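Local coordinates for protein Non-reducing end beta-L-arabinofuranosidase (Bacteroides thetaiotaomicron, PDB 5MQO) that probably hydrolyses glycosidic linkages in plant pectin as a family GH127 glycoside hydrolase, apparently acting as an aceric acidase, at residues N23-M28 / Q470-T475; T39-V44 / H205-K210; A111-V116 / P120-L125; I202-H205 / T211-F214. One frame throughout, in Å; residues are numbered along the deposited sequence.

Interaction 1 (N23-M28 / Q470-T475); sequences NGLTDM and QNYAYT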
loop_
_atom_site.group_PDB
_atom_site.type_symbol
_atom_site.label_atom_id
_atom_site.label_comp_id
_atom_site.label_asym_id
_atom_site.label_seq_id
_atom_site.Cartn_x
_atom_site.Cartn_y
_atom_site.Cartn_z
ATOM N N ASN A 23 18.880 1.949 9.988
ATOM C CA ASN A 23 18.271 0.630 10.229
ATOM C C ASN A 23 16.800 0.342 9.770
ATOM O O ASN A 23 16.202 -0.691 10.160
ATOM C CB ASN A 23 18.374 0.402 11.746
ATOM C CG ASN A 23 18.266 -1.050 12.120
ATOM O OD1 ASN A 23 18.814 -1.914 11.430
ATOM N ND2 ASN A 23 17.536 -1.332 13.200
ATOM N N GLY A 24 16.216 1.224 8.967
ATOM C CA GLY A 24 14.811 1.068 8.547
ATOM C C GLY A 24 14.525 -0.072 7.563
ATOM O O GLY A 24 15.445 -0.591 6.936
ATOM N N LEU A 25 13.252 -0.474 7.463
ATOM C CA LEU A 25 12.746 -1.358 6.388
ATOM C C LEU A 25 13.268 -0.935 5.031
ATOM O O LEU A 25 13.667 -1.791 4.224
ATOM C CB LEU A 25 11.213 -1.338 6.340
ATOM C CG LEU A 25 10.432 -2.205 5.342
ATOM C CD1 LEU A 25 10.787 -3.677 5.508
ATOM C CD2 LEU A 25 8.941 -1.997 5.564
ATOM N N THR A 26 13.241 0.374 4.774
ATOM C CA THR A 26 14.079 0.969 3.729
ATOM C C THR A 26 14.888 2.171 4.211
ATOM O O THR A 26 14.359 3.154 4.731
ATOM C CB THR A 26 13.298 1.322 2.436
ATOM O OG1 THR A 26 12.063 1.957 2.761
ATOM C CG2 THR A 26 13.005 0.043 1.667
ATOM N N ASP A 27 16.177 2.100 3.928
ATOM C CA ASP A 27 17.132 2.973 4.503
ATOM C C ASP A 27 17.719 3.974 3.513
ATOM O O ASP A 27 18.799 3.747 2.970
ATOM C CB ASP A 27 18.216 2.090 5.072
ATOM C CG ASP A 27 19.210 2.848 5.858
ATOM O OD1 ASP A 27 18.894 3.983 6.268
ATOM O OD2 ASP A 27 20.305 2.283 6.066
ATOM N N MET A 28 17.039 5.107 3.330
ATOM C CA MET A 28 17.569 6.243 2.555
ATOM C C MET A 28 18.453 7.193 3.413
ATOM O O MET A 28 18.720 8.332 3.046
ATOM C CB MET A 28 16.412 7.006 1.892
ATOM C CG MET A 28 15.646 6.134 0.919
ATOM S SD MET A 28 14.338 6.815 -0.117
ATOM C CE MET A 28 15.063 8.346 -0.594
ATOM N N GLN A 470 3.666 -0.703 10.717
ATOM C CA GLN A 470 4.367 0.176 11.703
ATOM C C GLN A 470 5.581 0.920 11.175
ATOM O O GLN A 470 5.890 2.000 11.689
ATOM C CB GLN A 470 4.771 -0.558 12.991
ATOM C CG GLN A 470 5.761 -1.711 12.811
ATOM C CD GLN A 470 5.093 -2.980 12.355
ATOM O OE1 GLN A 470 3.855 -3.056 12.299
ATOM N NE2 GLN A 470 5.890 -3.981 12.008
ATOM N N ASN A 471 6.251 0.348 10.165
ATOM C CA ASN A 471 7.414 0.961 9.532
ATOM C C ASN A 471 7.072 2.108 8.617
ATOM O O ASN A 471 7.988 2.689 8.044
ATOM C CB ASN A 471 8.195 -0.066 8.733
ATOM C CG ASN A 471 8.932 -1.024 9.610
ATOM O OD1 ASN A 471 10.048 -0.728 10.065
ATOM N ND2 ASN A 471 8.337 -2.172 9.856
ATOM N N TYR A 472 5.777 2.428 8.482
ATOM C CA TYR A 472 5.283 3.591 7.733
ATOM C C TYR A 472 4.719 4.761 8.616
ATOM O O TYR A 472 4.249 5.784 8.094
ATOM C CB TYR A 472 4.220 3.085 6.720
ATOM C CG TYR A 472 4.822 2.113 5.709
ATOM C CD1 TYR A 472 5.433 2.593 4.562
ATOM C CD2 TYR A 472 4.854 0.733 5.948
ATOM C CE1 TYR A 472 6.054 1.738 3.674
ATOM C CE2 TYR A 472 5.474 -0.140 5.055
ATOM C CZ TYR A 472 6.069 0.365 3.909
ATOM O OH TYR A 472 6.660 -0.458 2.976
ATOM N N ALA A 473 4.795 4.639 9.943
ATOM C CA ALA A 473 4.122 5.604 10.820
ATOM C C ALA A 473 4.857 6.919 10.867
ATOM O O ALA A 473 4.211 7.944 10.861
ATOM C CB ALA A 473 3.956 5.047 12.214
ATOM N N TYR A 474 6.194 6.888 10.874
ATOM C CA TYR A 474 7.008 8.107 10.973
ATOM C C TYR A 474 8.135 8.124 9.935
ATOM O O TYR A 474 8.531 7.083 9.410
ATOM C CB TYR A 474 7.673 8.225 12.363
ATOM C CG TYR A 474 6.773 8.182 13.595
ATOM C CD1 TYR A 474 6.187 9.351 14.118
ATOM C CD2 TYR A 474 6.555 6.985 14.286
ATOM C CE1 TYR A 474 5.369 9.312 15.259
ATOM C CE2 TYR A 474 5.750 6.944 15.420
ATOM C CZ TYR A 474 5.159 8.108 15.899
ATOM O OH TYR A 474 4.364 8.053 17.006
ATOM N N THR A 475 8.667 9.303 9.647
ATOM C CA THR A 475 9.998 9.401 9.064
ATOM C C THR A 475 10.815 10.404 9.841
ATOM O O THR A 475 10.280 11.183 10.633
ATOM C CB THR A 475 9.932 9.880 7.614
ATOM O OG1 THR A 475 9.118 11.055 7.566
ATOM C CG2 THR A 475 9.350 8.787 6.680
#

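Interaction 2 (T39-V44 / H205-K210); sequences TGIDAV and HRATGK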
loop_
_atom_site.group_PDB
_atom_site.type_symbol
_atom_site.label_atom_id
_atom_site.label_comp_id
_atom_site.label_asym_id
_atom_site.label_seq_id
_atom_site.Cartn_x
_atom_site.Cartn_y
_atom_site.Cartn_z
ATOM N N THR A 39 12.373 5.363 10.174
ATOM C CA THR A 39 12.708 4.916 11.507
ATOM C C THR A 39 13.197 3.479 11.379
ATOM O O THR A 39 12.840 2.771 10.432
ATOM C CB THR A 39 11.490 4.892 12.460
ATOM O OG1 THR A 39 10.626 3.783 12.151
ATOM C CG2 THR A 39 10.722 6.169 12.409
ATOM N N GLY A 40 13.981 3.048 12.360
ATOM C CA GLY A 40 14.512 1.691 12.415
ATOM C C GLY A 40 13.386 0.694 12.441
ATOM O O GLY A 40 12.287 0.991 12.882
ATOM N N ILE A 41 13.662 -0.495 11.932
ATOM C CA ILE A 41 12.653 -1.547 11.786
ATOM C C ILE A 41 12.086 -1.986 13.140
ATOM O O ILE A 41 10.954 -2.457 13.202
ATOM C CB ILE A 41 13.226 -2.730 10.941
ATOM C CG1 ILE A 41 12.116 -3.655 10.464
ATOM C CG2 ILE A 41 14.283 -3.523 11.692
ATOM C CD1 ILE A 41 12.556 -4.573 9.347
ATOM N N ASP A 42 12.872 -1.772 14.201
ATOM C CA ASP A 42 12.523 -2.095 15.607
ATOM C C ASP A 42 11.963 -0.939 16.485
ATOM O O ASP A 42 11.513 -1.169 17.638
ATOM C CB ASP A 42 13.743 -2.734 16.318
ATOM C CG ASP A 42 15.017 -1.819 16.354
ATOM O OD1 ASP A 42 15.149 -0.803 15.636
ATOM O OD2 ASP A 42 15.930 -2.162 17.120
ATOM N N ALA A 43 11.945 0.275 15.935
ATOM C CA ALA A 43 11.625 1.491 16.698
ATOM C C ALA A 43 10.156 1.754 17.005
ATOM O O ALA A 43 9.867 2.399 18.002
ATOM C CB ALA A 43 12.190 2.701 15.979
ATOM N N VAL A 44 9.237 1.297 16.157
ATOM C CA VAL A 44 7.820 1.615 16.318
ATOM C C VAL A 44 7.070 0.320 16.613
ATOM O O VAL A 44 7.221 -0.643 15.873
ATOM C CB VAL A 44 7.253 2.320 15.055
ATOM C CG1 VAL A 44 5.782 2.682 15.221
ATOM C CG2 VAL A 44 8.051 3.586 14.737
ATOM N N HIS A 205 18.721 -9.114 8.760
ATOM C CA HIS A 205 19.910 -8.431 9.304
ATOM C C HIS A 205 19.543 -7.256 10.188
ATOM O O HIS A 205 20.049 -7.104 11.285
ATOM C CB HIS A 205 20.785 -7.926 8.164
ATOM C CG HIS A 205 22.037 -7.237 8.609
ATOM N ND1 HIS A 205 22.896 -7.778 9.544
ATOM C CD2 HIS A 205 22.603 -6.073 8.208
ATOM C CE1 HIS A 205 23.926 -6.966 9.715
ATOM N NE2 HIS A 205 23.775 -5.927 8.916
ATOM N N ARG A 206 18.637 -6.436 9.689
ATOM C CA ARG A 206 18.205 -5.234 10.366
ATOM C C ARG A 206 17.439 -5.505 11.663
ATOM O O ARG A 206 17.498 -4.697 12.579
ATOM C CB ARG A 206 17.396 -4.382 9.381
ATOM C CG ARG A 206 18.293 -3.824 8.267
ATOM C CD ARG A 206 17.578 -2.867 7.324
ATOM N NE ARG A 206 18.491 -2.338 6.304
ATOM C CZ ARG A 206 18.133 -1.803 5.134
ATOM N NH1 ARG A 206 16.858 -1.707 4.772
ATOM N NH2 ARG A 206 19.065 -1.372 4.301
ATOM N N ALA A 207 16.752 -6.646 11.740
ATOM C CA ALA A 207 15.914 -7.009 12.876
ATOM C C ALA A 207 16.651 -7.746 13.978
ATOM O O ALA A 207 16.358 -7.506 15.145
ATOM C CB ALA A 207 14.749 -7.863 12.405
ATOM N N THR A 208 17.544 -8.668 13.605
ATOM C CA THR A 208 18.227 -9.572 14.534
ATOM C C THR A 208 19.681 -9.186 14.835
ATOM O O THR A 208 20.253 -9.619 15.837
ATOM C CB THR A 208 18.261 -11.025 13.990
ATOM O OG1 THR A 208 19.166 -11.148 12.868
ATOM C CG2 THR A 208 16.857 -11.495 13.579
ATOM N N GLY A 209 20.303 -8.416 13.950
ATOM C CA GLY A 209 21.733 -8.150 14.042
ATOM C C GLY A 209 22.578 -9.181 13.323
ATOM O O GLY A 209 23.713 -8.896 12.972
ATOM N N LYS A 210 22.019 -10.362 13.062
ATOM C CA LYS A 210 22.792 -11.492 12.578
ATOM C C LYS A 210 23.092 -11.402 11.080
ATOM O O LYS A 210 22.247 -10.969 10.265
ATOM C CB LYS A 210 22.055 -12.808 12.849
ATOM C CG LYS A 210 21.698 -13.061 14.303
ATOM C CD LYS A 210 21.262 -14.509 14.500
ATOM C CE LYS A 210 20.603 -14.726 15.855
ATOM N NZ LYS A 210 19.729 -15.933 15.869
#

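Interaction 3 (A111-V116 / P120-L125); sequences ASVYAV and PELDKL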
loop_
_atom_site.group_PDB
_atom_site.type_symbol
_atom_site.label_atom_id
_atom_site.label_comp_id
_atom_site.label_asym_id
_atom_site.label_seq_id
_atom_site.Cartn_x
_atom_site.Cartn_y
_atom_site.Cartn_z
ATOM N N ALA A 111 10.602 -11.940 10.358
ATOM C CA ALA A 111 11.646 -11.037 10.862
ATOM C C ALA A 111 11.144 -9.662 11.203
ATOM O O ALA A 111 11.710 -9.000 12.056
ATOM C CB ALA A 111 12.761 -10.895 9.837
ATOM N N SER A 112 10.128 -9.210 10.484
ATOM C CA SER A 112 9.621 -7.860 10.621
ATOM C C SER A 112 8.810 -7.723 11.889
ATOM O O SER A 112 8.875 -6.704 12.591
ATOM C CB SER A 112 8.767 -7.528 9.392
ATOM O OG SER A 112 9.568 -7.523 8.217
ATOM N N VAL A 113 8.009 -8.760 12.124
ATOM C CA VAL A 113 7.257 -8.984 13.356
ATOM C C VAL A 113 8.181 -9.145 14.558
ATOM O O VAL A 113 7.965 -8.531 15.594
ATOM C CB VAL A 113 6.385 -10.249 13.198
ATOM C CG1 VAL A 113 5.870 -10.775 14.538
ATOM C CG2 VAL A 113 5.228 -9.964 12.245
ATOM N N TYR A 114 9.193 -9.997 14.418
ATOM C CA TYR A 114 10.228 -10.167 15.434
ATOM C C TYR A 114 10.880 -8.854 15.840
ATOM O O TYR A 114 11.098 -8.625 17.018
ATOM C CB TYR A 114 11.298 -11.158 14.964
ATOM C CG TYR A 114 12.425 -11.356 15.941
ATOM C CD1 TYR A 114 12.329 -12.289 16.977
ATOM C CD2 TYR A 114 13.580 -10.594 15.846
ATOM C CE1 TYR A 114 13.362 -12.445 17.890
ATOM C CE2 TYR A 114 14.616 -10.745 16.742
ATOM C CZ TYR A 114 14.516 -11.671 17.758
ATOM O OH TYR A 114 15.577 -11.813 18.623
ATOM N N ALA A 115 11.171 -7.976 14.891
ATOM C CA ALA A 115 11.793 -6.678 15.223
ATOM C C ALA A 115 11.008 -5.886 16.282
ATOM O O ALA A 115 11.585 -5.156 17.096
ATOM C CB ALA A 115 11.988 -5.841 13.963
ATOM N N VAL A 116 9.696 -6.064 16.263
ATOM C CA VAL A 116 8.776 -5.425 17.206
ATOM C C VAL A 116 8.654 -6.162 18.538
ATOM O O VAL A 116 8.529 -5.504 19.577
ATOM C CB VAL A 116 7.354 -5.268 16.561
ATOM C CG1 VAL A 116 6.244 -5.002 17.577
ATOM C CG2 VAL A 116 7.373 -4.149 15.542
ATOM N N PRO A 120 11.486 -15.108 21.205
ATOM C CA PRO A 120 12.628 -15.957 20.867
ATOM C C PRO A 120 12.228 -17.241 20.147
ATOM O O PRO A 120 13.095 -17.873 19.545
ATOM C CB PRO A 120 13.273 -16.241 22.230
ATOM C CG PRO A 120 12.801 -15.123 23.112
ATOM C CD PRO A 120 11.378 -14.937 22.666
ATOM N N GLU A 121 10.947 -17.619 20.189
ATOM C CA GLU A 121 10.462 -18.725 19.342
ATOM C C GLU A 121 10.464 -18.400 17.847
ATOM O O GLU A 121 10.593 -19.308 17.026
ATOM C CB GLU A 121 9.082 -19.247 19.772
ATOM C CG GLU A 121 9.145 -20.239 20.943
ATOM C CD GLU A 121 8.177 -21.415 20.819
ATOM O OE1 GLU A 121 7.087 -21.277 20.212
ATOM O OE2 GLU A 121 8.509 -22.494 21.348
ATOM N N LEU A 122 10.320 -17.125 17.489
ATOM C CA LEU A 122 10.509 -16.712 16.089
ATOM C C LEU A 122 11.993 -16.736 15.697
ATOM O O LEU A 122 12.315 -17.164 14.579
ATOM C CB LEU A 122 9.899 -15.326 15.806
ATOM C CG LEU A 122 8.367 -15.188 15.871
ATOM C CD1 LEU A 122 7.940 -13.801 15.395
ATOM C CD2 LEU A 122 7.634 -16.274 15.091
ATOM N N ASP A 123 12.879 -16.299 16.601
ATOM C CA ASP A 123 14.303 -16.201 16.281
ATOM C C ASP A 123 14.869 -17.567 15.942
ATOM O O ASP A 123 15.688 -17.690 15.036
ATOM C CB ASP A 123 15.102 -15.579 17.425
ATOM C CG ASP A 123 16.492 -15.140 17.008
ATOM O OD1 ASP A 123 16.756 -14.928 15.810
ATOM O OD2 ASP A 123 17.345 -14.995 17.890
ATOM N N LYS A 124 14.392 -18.587 16.652
ATOM C CA LYS A 124 14.782 -19.984 16.410
ATOM C C LYS A 124 14.185 -20.546 15.112
ATOM O O LYS A 124 14.905 -21.130 14.280
ATOM C CB LYS A 124 14.411 -20.849 17.624
ATOM C CG LYS A 124 15.271 -20.496 18.836
ATOM C CD LYS A 124 14.617 -20.758 20.190
ATOM C CE LYS A 124 15.370 -20.016 21.298
ATOM N NZ LYS A 124 15.270 -20.654 22.643
ATOM N N LEU A 125 12.879 -20.359 14.947
ATOM C CA LEU A 125 12.187 -20.650 13.688
ATOM C C LEU A 125 12.845 -19.986 12.464
ATOM O O LEU A 125 12.821 -20.542 11.365
ATOM C CB LEU A 125 10.732 -20.213 13.803
ATOM C CG LEU A 125 9.842 -20.209 12.561
ATOM C CD1 LEU A 125 9.760 -21.570 11.884
ATOM C CD2 LEU A 125 8.456 -19.725 12.978
#

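Interaction 4 (I202-H205 / T211-F214); sequences IVHH and TTLF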
loop_
_atom_site.group_PDB
_atom_site.type_symbol
_atom_site.label_atom_id
_atom_site.label_comp_id
_atom_site.label_asym_id
_atom_site.label_seq_id
_atom_site.Cartn_x
_atom_site.Cartn_y
_atom_site.Cartn_z
ATOM N N ILE A 202 18.174 -8.727 4.037
ATOM C CA ILE A 202 18.376 -7.353 4.525
ATOM C C ILE A 202 17.511 -7.140 5.782
ATOM O O ILE A 202 17.993 -6.712 6.830
ATOM C CB ILE A 202 17.978 -6.309 3.465
ATOM C CG1 ILE A 202 18.914 -6.345 2.275
ATOM C CG2 ILE A 202 17.959 -4.879 4.031
ATOM C CD1 ILE A 202 18.218 -5.817 1.033
ATOM N N VAL A 203 16.228 -7.455 5.641
ATOM C CA VAL A 203 15.258 -7.310 6.713
ATOM C C VAL A 203 15.647 -8.163 7.926
ATOM O O VAL A 203 15.522 -7.713 9.068
ATOM C CB VAL A 203 13.846 -7.673 6.215
ATOM C CG1 VAL A 203 12.847 -7.732 7.363
ATOM C CG2 VAL A 203 13.385 -6.664 5.164
ATOM N N HIS A 204 16.120 -9.379 7.680
ATOM C CA HIS A 204 16.548 -10.213 8.776
ATOM C C HIS A 204 17.738 -9.594 9.518
ATOM O O HIS A 204 17.751 -9.560 10.744
ATOM C CB HIS A 204 16.909 -11.613 8.305
ATOM C CG HIS A 204 17.414 -12.483 9.404
ATOM N ND1 HIS A 204 18.760 -12.679 9.639
ATOM C CD2 HIS A 204 16.754 -13.154 10.373
ATOM C CE1 HIS A 204 18.904 -13.459 10.695
ATOM N NE2 HIS A 204 17.703 -13.764 11.157
ATOM N N HIS A 205 18.721 -9.114 8.760
ATOM C CA HIS A 205 19.910 -8.431 9.304
ATOM C C HIS A 205 19.543 -7.256 10.188
ATOM O O HIS A 205 20.049 -7.104 11.285
ATOM C CB HIS A 205 20.785 -7.926 8.164
ATOM C CG HIS A 205 22.037 -7.237 8.609
ATOM N ND1 HIS A 205 22.896 -7.778 9.544
ATOM C CD2 HIS A 205 22.603 -6.073 8.208
ATOM C CE1 HIS A 205 23.926 -6.966 9.715
ATOM N NE2 HIS A 205 23.775 -5.927 8.916
ATOM N N THR A 211 24.287 -11.884 10.741
ATOM C CA THR A 211 24.796 -11.911 9.377
ATOM C C THR A 211 24.528 -13.255 8.634
ATOM O O THR A 211 24.943 -13.451 7.489
ATOM C CB THR A 211 26.298 -11.584 9.410
ATOM O OG1 THR A 211 26.710 -11.172 8.105
ATOM C CG2 THR A 211 27.166 -12.801 9.888
ATOM N N THR A 212 23.819 -14.166 9.290
ATOM C CA THR A 212 23.603 -15.515 8.779
ATOM C C THR A 212 22.839 -15.539 7.423
ATOM O O THR A 212 23.330 -16.123 6.453
ATOM C CB THR A 212 23.011 -16.443 9.904
ATOM O OG1 THR A 212 23.080 -17.816 9.508
ATOM C CG2 THR A 212 21.570 -16.100 10.320
ATOM N N LEU A 213 21.687 -14.867 7.334
ATOM C CA LEU A 213 20.935 -14.832 6.073
ATOM C C LEU A 213 21.471 -13.750 5.151
ATOM O O LEU A 213 21.471 -13.920 3.928
ATOM C CB LEU A 213 19.430 -14.604 6.293
ATOM C CG LEU A 213 18.578 -14.721 5.008
ATOM C CD1 LEU A 213 18.744 -16.071 4.330
ATOM C CD2 LEU A 213 17.106 -14.444 5.259
ATOM N N PHE A 214 21.901 -12.631 5.728
ATOM C CA PHE A 214 22.463 -11.526 4.942
ATOM C C PHE A 214 23.574 -11.951 3.981
ATOM O O PHE A 214 23.568 -11.574 2.803
ATOM C CB PHE A 214 23.002 -10.456 5.878
ATOM C CG PHE A 214 23.389 -9.186 5.188
ATOM C CD1 PHE A 214 22.453 -8.467 4.468
ATOM C CD2 PHE A 214 24.690 -8.703 5.263
ATOM C CE1 PHE A 214 22.789 -7.291 3.846
ATOM C CE2 PHE A 214 25.038 -7.521 4.634
ATOM C CZ PHE A 214 24.080 -6.806 3.928
#

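Interaction 1 (N23-M28 / Q470-T475)
L25 lies against N471 and Y472 with one methyl doing most of the touching: CD2 meets CB of N471 at 3.8 Å. L25 gives up the most surface here, N471 about half as much and Y472 less again. CG of L25 stands trans to the backbone N (chi1 -178°), which carries the isobutyl group out of the 23-28 loop across the side chain of N471, the two running at about a right angle. Behind the methyl, CB of L25 rests 4.0 Å from OD1 of N471, a contact of carbon with the amide and no bond. At its other end ND2 of N471 donates to the carbonyl of Q468, which restrains the rotation of the amide on which L25 packs. Y472 reaches the same methyl from another quarter. Its CB does not lead straight at the loop, but the ring swings far enough for CE2 to come 4.0 Å from CD2 of L25 and OH to lie 3.8 Å from the same CD2, obliquely to the ring plane. W393 of helix 382-399 meets the Y472 ring edge-to-face. No hydrogen bond joins the two segments; this is a small, buried, mainly apolar contact. It sets the N-terminal loop against the 3-10 turn that leads from the helical domain, assigned to the six-hairpin clan, into strand 474-477 of a beta sheet.

Interaction 2 (T39-V44 / H205-K210)
I41 points its CG2 methyl at the last turn of helix 192-208, where it sits 3.5 Å from the carbonyl O of R206. With CG1 placed opposite the backbone N (chi1 -165°), CG2 becomes the branch that meets R206 and A207, while CD1 packs on V203 of the same helix. The CG2 methyl also lies 4.0 Å from CB of R206 and 4.4 Å from CB of A207, so it bears on backbone and side-chain roots at once. R206 starts toward I41 and then leaves: beyond CB its chain runs extended, carrying the guanidinium group away to a salt bridge between NH1 and E250. Of the arginine side chain, the root at CB meets I41, beside the R206 carbonyl. I41 itself belongs to a type I turn from G40 to A43, closed by A43 N donating to G40 O at 3.2 Å. Past A207 the helix stops at G209, which has positive phi. T208 OG1 takes the backbone N of K210 at 3.0 Å, forming an ST turn. H205 ND1 adds a weak bond to K210 O. A beta turn that packs its isoleucine on the C-terminal end of a helix thus joins the 39-44 loop to the helical domain.

Interaction 3 (A111-V116 / P120-L125)
Y114 lays its ring beside the backbone and CB of D123, and this is the close part of the contact: CE1 of Y114 comes to 3.6 Å from CB of D123. A chi1 of 178° sends the ring out from helix 102-117 and across the first turn of the neighbouring helix. D123 CB and L122 CB both meet it obliquely, the latter 4.1 Å from CD1 of Y114. The ring and the D123 carboxylate are turned 33° apart. The phenol OH stays 3.7 Å from OD2 of D123, and the two are not hydrogen-bonded; the carboxylate instead makes a salt bridge through OD1 to K210. The two segments belong to consecutive helices, 102-117 and 120-136, which double back on each other as an alpha-helical hairpin, consistent with the assignment of the catalytic domain to the six-hairpin clan. Their short axes run at 148° and approach to 9.7 Å. On the inner flank, L122 reaches across with CD1 and meets CG1 of V113 at 3.8 Å, the side chains crossing at about a right angle. V113 is buried there, since F55, S59 and L63 of helix 50-69 also press on it. The outer flank is much looser. P120 and E121 turn their side chains away from 111-116, K124 is likewise exposed to solvent, and none of the three makes a close contact with 111-116. At the start of the second helix, the backbone N of E121 is held by OD1 of D119.

Interaction 4 (I202-H205 / T211-F214)
In the tight helical hairpin made by helices 192-208 and 212-230, H205 and F214 stack their rings across the bend. The pair is face-to-face, with centroids 4.7 Å apart and planes inclined by 16°. CD2 of H205 stands 4.3 Å above the F214 ring, over its centre. H205 and F214 both extend away from their own backbone N (chi1 -179° and -170°), which brings them out from their helices toward each other; their CB atoms are 4.1 Å apart. I202, one turn earlier on helix 192-208, approaches the F214 ring obliquely. Although its CB leads away from the partner segment, CG1 of I202 still lies 4.3 Å from CE1 of F214, and its CA sits close to the same ring. H204 serves the other half of the contact. ND1 of H204 is 3.9 Å from CB of L213, and CE1 lies 3.8 Å from CG2 of T212, both partners lying obliquely to the imidazole; these are packing contacts without a hydrogen bond. The stacked rings are partly exposed, whereas H204 and L213 are buried. M126 and I130 of helix 120-136 pack on H204, as does M107 of helix 102-117, while M251 of helix 243-255 packs on both I202 and F214, and T255 on F214.

In the fold
Along the chain, interaction 1 spans the longest interval, from the N-terminal loop to strand 474-477, and the other three fall within that interval. Interactions 3 and 4 are successive helix-hairpin contacts of the catalytic domain, their centres about 12 Å apart. The centre of interaction 2 lies about 10 Å from those of interactions 1 and 4; it uses helix 192-208, shares H205 with interaction 4, and meets interaction 3 through the K210-D123 salt bridge. Between interactions 1 and 2, N23 O and I41 N probably hydrogen-bond. The four contacts form one continuous patch, in which two loops flanking strand 37-38 pack between the helical hairpins and the beta sheets, joining the helical domain to its beta neighbour.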